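Local coordinates for protein M32 carboxypeptidase (PDB 7A03) that probably trims amino acids from the carboxy-terminal end of peptides, as a metal-dependent carboxypeptidase of the M32 (Carboxypeptidase Taq) family, at residues A272-G277 / N461-F466; L285-A290 / G467-S472. All blocks are in the same frame, centred on the assembly; numbering follows the deposited sequence.

The two interactions are neighbours, centres about 10 Å apart, and share one continuous partner, residues 461-472, which run from helix 453-462 to helix 472-480. Both hold this connection, interaction 1 against helix 258-277 and interaction 2 against the loop between that helix and helix 293-307. Interaction 1 is the buried one, an aromatic and CH-pi contact with a water bridge but no direct hydrogen bond between its segments. Interaction 2 is partly buried and more polar, joining two loops through a backbone bond and a salt bridge. They meet where Tyr-274 OH lies 3.6 Å from Ala-290 CA.

Interaction 1 of 2, residues A272-G277 / N461-F466; sequences ALYEQG and NNIHPF
Tyr-274 and His-464 carry this contact between helix 258-277 and the turn that follows helix 453-462. The imidazole lies flat against the helix backbone, with Tyr-274 CA almost straight above its centre in a CH-pi contact, 3.6 Å from the centroid and 7° off the ring normal. The phenol is swung past it: with CG anti to the backbone N (chi1 -169°), the Tyr-274 ring runs beside the imidazole, nearly parallel at 24° but slid so far that the two barely overlap. Their nearest atoms are Tyr-274 CD1 and His-464 CD2, 3.5 Å apart. His-464 O lies at the tyrosine's edge in the ring plane, and Ile-463 CG2 touches Tyr-274 CZ at 4.2 Å. At Gly-277 the backbones come close, Gly-277 CA lying 5.1 Å from His-464 CA; a side chain there would run into His-464 CB. A water spans the polar end of the contact, 2.5 Å from Tyr-274 OH and giving a 2.8 Å hydrogen bond to Ile-463 O. The second shell fixes both rings: Ala-291 N bonds to the hydroxyl, Gln-299 OE1 to His-464 NE2, and Arg-460 NE to His-464 ND1. Arg-460, on helix 453-462, also reaches Leu-273 O through NH2, so one arginine links that helix both to helix 258-277 and to the histidine. With an alanine at His-464, Gln-299 OE1 and Arg-460 NE would probably lose their mate, and the backbone at Tyr-274 CA its flat cover. The helix bears an HExxH sequence, consistent with the zinc-binding helix of this peptidase clan, although no metal is bound to it here. The imidazole thus offers a flat face to the helix while its two nitrogens are engaged elsewhere, and one histidine joins apolar packing to a polar network.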
loop_
_atom_site.group_PDB
_atom_site.type_symbol
_atom_site.label_atom_id
_atom_site.label_comp_id
_atom_site.label_asym_id
_atom_site.label_seq_id
_atom_site.Cartn_x
_atom_site.Cartn_y
_atom_site.Cartn_z
ATOM N N ALA A 272 10.411 -1.140 3.647
ATOM C CA ALA A 272 11.592 -1.988 3.700
ATOM C C ALA A 272 12.004 -2.269 5.135
ATOM O O ALA A 272 12.439 -3.382 5.450
ATOM C CB ALA A 272 12.736 -1.358 2.924
ATOM N N LEU A 273 11.845 -1.288 6.026
ATOM C CA LEU A 273 12.187 -1.507 7.424
ATOM C C LEU A 273 11.278 -2.567 8.028
ATOM O O LEU A 273 11.721 -3.403 8.835
ATOM C CB LEU A 273 12.077 -0.199 8.214
ATOM C CG LEU A 273 13.093 0.888 7.882
ATOM C CD1 LEU A 273 12.635 2.220 8.483
ATOM C CD2 LEU A 273 14.502 0.509 8.382
ATOM N N TYR A 274 9.990 -2.542 7.649
ATOM C CA TYR A 274 9.096 -3.614 8.076
ATOM C C TYR A 274 9.601 -4.975 7.598
ATOM O O TYR A 274 9.721 -5.921 8.389
ATOM C CB TYR A 274 7.698 -3.346 7.508
ATOM C CG TYR A 274 6.556 -4.194 8.031
ATOM C CD1 TYR A 274 6.732 -5.122 9.056
ATOM C CD2 TYR A 274 5.273 -4.010 7.516
ATOM C CE1 TYR A 274 5.651 -5.859 9.545
ATOM C CE2 TYR A 274 4.184 -4.737 8.003
ATOM C CZ TYR A 274 4.385 -5.654 9.022
ATOM O OH TYR A 274 3.292 -6.357 9.492
ATOM N N GLU A 275 9.855 -5.101 6.289
ATOM C CA GLU A 275 10.294 -6.394 5.748
ATOM C C GLU A 275 11.600 -6.874 6.388
ATOM O O GLU A 275 11.764 -8.076 6.658
ATOM C CB GLU A 275 10.428 -6.316 4.234
ATOM C CG GLU A 275 9.079 -6.193 3.526
ATOM C CD GLU A 275 8.271 -7.484 3.593
ATOM O OE1 GLU A 275 8.868 -8.577 3.538
ATOM O OE2 GLU A 275 7.022 -7.433 3.676
ATOM N N GLN A 276 12.524 -5.953 6.668
ATOM C CA GLN A 276 13.785 -6.329 7.307
ATOM C C GLN A 276 13.590 -6.705 8.769
ATOM O O GLN A 276 14.507 -7.279 9.377
ATOM C CB GLN A 276 14.841 -5.232 7.154
ATOM C CG GLN A 276 15.361 -5.117 5.732
ATOM C CD GLN A 276 16.550 -4.174 5.598
ATOM O OE1 GLN A 276 16.685 -3.223 6.356
ATOM N NE2 GLN A 276 17.412 -4.430 4.624
ATOM N N GLY A 277 12.432 -6.383 9.348
ATOM C CA GLY A 277 12.155 -6.766 10.717
ATOM C C GLY A 277 11.364 -8.043 10.928
ATOM O O GLY A 277 11.179 -8.462 12.077
ATOM N N ASN A 461 9.628 -3.298 18.177
ATOM C CA ASN A 461 9.050 -3.955 19.350
ATOM C C ASN A 461 7.541 -4.136 19.254
ATOM O O ASN A 461 6.993 -5.064 19.872
ATOM C CB ASN A 461 9.369 -3.162 20.621
ATOM C CG ASN A 461 10.849 -3.204 20.969
ATOM O OD1 ASN A 461 11.565 -4.119 20.574
ATOM N ND2 ASN A 461 11.305 -2.216 21.722
ATOM N N ASN A 462 6.852 -3.286 18.492
ATOM C CA ASN A 462 5.398 -3.292 18.484
ATOM C C ASN A 462 4.757 -3.856 17.229
ATOM O O ASN A 462 3.627 -4.340 17.315
ATOM C CB ASN A 462 4.857 -1.883 18.727
ATOM C CG ASN A 462 4.973 -1.473 20.169
ATOM O OD1 ASN A 462 4.113 -1.807 20.989
ATOM N ND2 ASN A 462 6.051 -0.766 20.496
ATOM N N ILE A 463 5.423 -3.800 16.073
ATOM C CA ILE A 463 4.774 -4.182 14.814
ATOM C C ILE A 463 5.567 -5.228 14.043
ATOM O O ILE A 463 5.048 -6.304 13.720
ATOM C CB ILE A 463 4.487 -2.950 13.936
ATOM C CG1 ILE A 463 3.437 -2.060 14.623
ATOM C CG2 ILE A 463 3.990 -3.399 12.568
ATOM C CD1 ILE A 463 3.310 -0.674 14.027
ATOM N N HIS A 464 6.829 -4.923 13.744
ATOM C CA HIS A 464 7.567 -5.712 12.760
ATOM C C HIS A 464 7.691 -7.204 13.042
ATOM O O HIS A 464 7.595 -7.983 12.077
ATOM C CB HIS A 464 8.944 -5.091 12.526
ATOM C CG HIS A 464 8.883 -3.712 11.960
ATOM N ND1 HIS A 464 10.010 -2.957 11.706
ATOM C CD2 HIS A 464 7.830 -2.961 11.569
ATOM C CE1 HIS A 464 9.651 -1.794 11.193
ATOM N NE2 HIS A 464 8.331 -1.769 11.108
ATOM N N PRO A 465 7.961 -7.674 14.264
ATOM C CA PRO A 465 8.353 -9.082 14.434
ATOM C C PRO A 465 7.202 -10.060 14.524
ATOM O O PRO A 465 7.451 -11.263 14.625
ATOM C CB PRO A 465 9.115 -9.047 15.766
ATOM C CG PRO A 465 8.402 -8.004 16.542
ATOM C CD PRO A 465 8.019 -6.940 15.546
ATOM N N PHE A 466 5.961 -9.590 14.518
ATOM C CA PHE A 466 4.823 -10.467 14.740
ATOM C C PHE A 466 4.262 -11.085 13.472
ATOM O O PHE A 466 3.440 -11.998 13.570
ATOM C CB PHE A 466 3.723 -9.712 15.476
ATOM C CG PHE A 466 4.158 -9.211 16.818
ATOM C CD1 PHE A 466 4.467 -10.098 17.826
ATOM C CD2 PHE A 466 4.300 -7.865 17.057
ATOM C CE1 PHE A 466 4.890 -9.649 19.062
ATOM C CE2 PHE A 466 4.711 -7.406 18.299
ATOM C CZ PHE A 466 5.006 -8.305 19.298
HETATM O O HOH W 1 3.705 -7.620 11.645
#

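Interaction 2 of 2, residues L285-A290 / G467-S472; sequences LPCGEA and GRFYTS
Pro-286 O is gripped by two backbone donors that arrive from opposite faces of its carbonyl plane: Arg-468 N across the contact at 3.0 Å and Glu-289 N from its own loop at 3.2 Å. The first of these pins the loop that leads into helix 472-480 to a short 3-10 turn, 286-288, in the connection between helices 258-277 and 293-307. Arg-468 N comes in tilted 32° from the carbonyl plane. Just before it, Gly-467 takes a positive phi and sets its CA against Cys-287 O, a CA-H...O contact of 3.6 Å; a side chain at this position would collide with that oxygen. The arginine side chain runs on past Pro-286 O. Its CG packs against Ala-290 O, and a bend at chi3 (63°) lays the guanidinium alongside Glu-289, the two chains pointing the same way. There Arg-468 NH1 gives a 3.0 Å hydrogen bond to the syn side of Glu-289 OE1, a salt bridge made near the guanidinium plane, with carboxylate and guanidinium turned only 14° from each other. One guanidinium face is met by Pro-286 CB, off toward the rim and 3.8 Å from Arg-468 NH1. Asp-94 of helix 82-100 forms a second salt bridge to NH1, so the positive charge probably helps offset two acids and brings a third part of the fold to the junction. The same helix supplies Leu-90 and Ser-91 to pack on Pro-286, Asn-87 OD1 to bond Cys-287 N, and Lys-86 for a cation-pi contact with Phe-469. The contact's other flank is a sulfur-aromatic pair: Cys-287 SG sits at the edge of the Phe-469 ring, 3.9 Å from Phe-469 CD2.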
loop_
_atom_site.group_PDB
_atom_site.type_symbol
_atom_site.label_atom_id
_atom_site.label_comp_id
_atom_site.label_asym_id
_atom_site.label_seq_id
_atom_site.Cartn_x
_atom_site.Cartn_y
_atom_site.Cartn_z
ATOM N N LEU A 285 6.131 -18.718 6.519
ATOM C CA LEU A 285 5.017 -19.021 7.408
ATOM C C LEU A 285 4.238 -17.753 7.715
ATOM O O LEU A 285 4.778 -16.643 7.630
ATOM C CB LEU A 285 5.538 -19.619 8.722
ATOM C CG LEU A 285 6.613 -20.700 8.576
ATOM C CD1 LEU A 285 7.030 -21.245 9.938
ATOM C CD2 LEU A 285 6.089 -21.847 7.728
ATOM N N PRO A 286 2.960 -17.878 8.094
ATOM C CA PRO A 286 2.160 -16.664 8.322
ATOM C C PRO A 286 2.771 -15.710 9.333
ATOM O O PRO A 286 2.719 -14.492 9.135
ATOM C CB PRO A 286 0.791 -17.214 8.757
ATOM C CG PRO A 286 0.727 -18.583 8.096
ATOM C CD PRO A 286 2.146 -19.103 8.188
ATOM N N CYS A 287 3.390 -16.231 10.392
ATOM C CA CYS A 287 4.027 -15.355 11.366
ATOM C C CYS A 287 5.366 -14.797 10.884
ATOM O O CYS A 287 6.025 -14.088 11.642
ATOM C CB CYS A 287 4.103 -16.014 12.749
ATOM S SG CYS A 287 2.459 -16.309 13.472
ATOM N N GLY A 288 5.763 -15.063 9.636
ATOM C CA GLY A 288 6.887 -14.387 9.018
ATOM C C GLY A 288 6.526 -13.468 7.869
ATOM O O GLY A 288 7.428 -13.020 7.152
ATOM N N GLU A 289 5.231 -13.192 7.655
ATOM C CA GLU A 289 4.736 -12.338 6.582
ATOM C C GLU A 289 4.129 -11.065 7.167
ATOM O O GLU A 289 3.613 -11.070 8.284
ATOM C CB GLU A 289 3.646 -13.066 5.771
ATOM C CG GLU A 289 4.134 -14.333 5.078
ATOM C CD GLU A 289 3.008 -15.199 4.507
ATOM O OE1 GLU A 289 1.824 -14.875 4.741
ATOM O OE2 GLU A 289 3.314 -16.202 3.806
ATOM N N ALA A 290 4.188 -9.975 6.399
ATOM C CA ALA A 290 3.544 -8.733 6.816
ATOM C C ALA A 290 2.085 -8.988 7.180
ATOM O O ALA A 290 1.411 -9.821 6.565
ATOM C CB ALA A 290 3.593 -7.717 5.677
ATOM N N GLY A 467 4.685 -10.628 12.303
ATOM C CA GLY A 467 4.094 -11.135 11.085
ATOM C C GLY A 467 2.580 -11.006 11.109
ATOM O O GLY A 467 2.025 -9.944 11.438
ATOM N N ARG A 468 1.897 -12.092 10.766
ATOM C CA ARG A 468 0.437 -12.144 10.758
ATOM C C ARG A 468 -0.171 -12.624 12.067
ATOM O O ARG A 468 -1.373 -12.898 12.095
ATOM C CB ARG A 468 -0.063 -13.041 9.618
ATOM C CG ARG A 468 0.080 -12.404 8.236
ATOM C CD ARG A 468 -0.088 -13.441 7.124
ATOM N NE ARG A 468 -1.431 -14.024 7.129
ATOM C CZ ARG A 468 -1.786 -15.101 6.431
ATOM N NH1 ARG A 468 -0.895 -15.736 5.678
ATOM N NH2 ARG A 468 -3.032 -15.546 6.506
ATOM N N PHE A 469 0.613 -12.729 13.150
ATOM C CA PHE A 469 0.082 -13.294 14.392
ATOM C C PHE A 469 -1.172 -12.562 14.862
ATOM O O PHE A 469 -2.149 -13.192 15.276
ATOM C CB PHE A 469 1.150 -13.293 15.489
ATOM C CG PHE A 469 0.717 -14.001 16.747
ATOM C CD1 PHE A 469 0.000 -13.334 17.731
ATOM C CD2 PHE A 469 0.995 -15.345 16.932
ATOM C CE1 PHE A 469 -0.418 -13.999 18.883
ATOM C CE2 PHE A 469 0.588 -16.013 18.076
ATOM C CZ PHE A 469 -0.120 -15.343 19.056
ATOM N N TYR A 470 -1.158 -11.237 14.797
ATOM C CA TYR A 470 -2.319 -10.419 15.118
ATOM C C TYR A 470 -2.961 -9.899 13.837
ATOM O O TYR A 470 -2.270 -9.510 12.890
ATOM C CB TYR A 470 -1.903 -9.219 15.970
ATOM C CG TYR A 470 -1.186 -9.560 17.257
ATOM C CD1 TYR A 470 -1.890 -10.008 18.372
ATOM C CD2 TYR A 470 0.189 -9.403 17.370
ATOM C CE1 TYR A 470 -1.235 -10.304 19.556
ATOM C CE2 TYR A 470 0.852 -9.705 18.546
ATOM C CZ TYR A 470 0.133 -10.149 19.641
ATOM O OH TYR A 470 0.791 -10.447 20.814
ATOM N N THR A 471 -4.291 -9.859 13.815
ATOM C CA THR A 471 -4.946 -9.137 12.739
ATOM C C THR A 471 -4.689 -7.640 12.905
ATOM O O THR A 471 -4.189 -7.178 13.934
ATOM C CB THR A 471 -6.458 -9.374 12.753
ATOM O OG1 THR A 471 -7.050 -8.618 13.820
ATOM C CG2 THR A 471 -6.787 -10.851 12.940
ATOM N N SER A 472 -5.030 -6.874 11.864
ATOM C CA SER A 472 -4.798 -5.436 11.920
ATOM C C SER A 472 -5.520 -4.824 13.115
ATOM O O SER A 472 -4.963 -3.966 13.814
ATOM C CB SER A 472 -5.225 -4.770 10.610
ATOM O OG SER A 472 -6.385 -5.386 10.081
#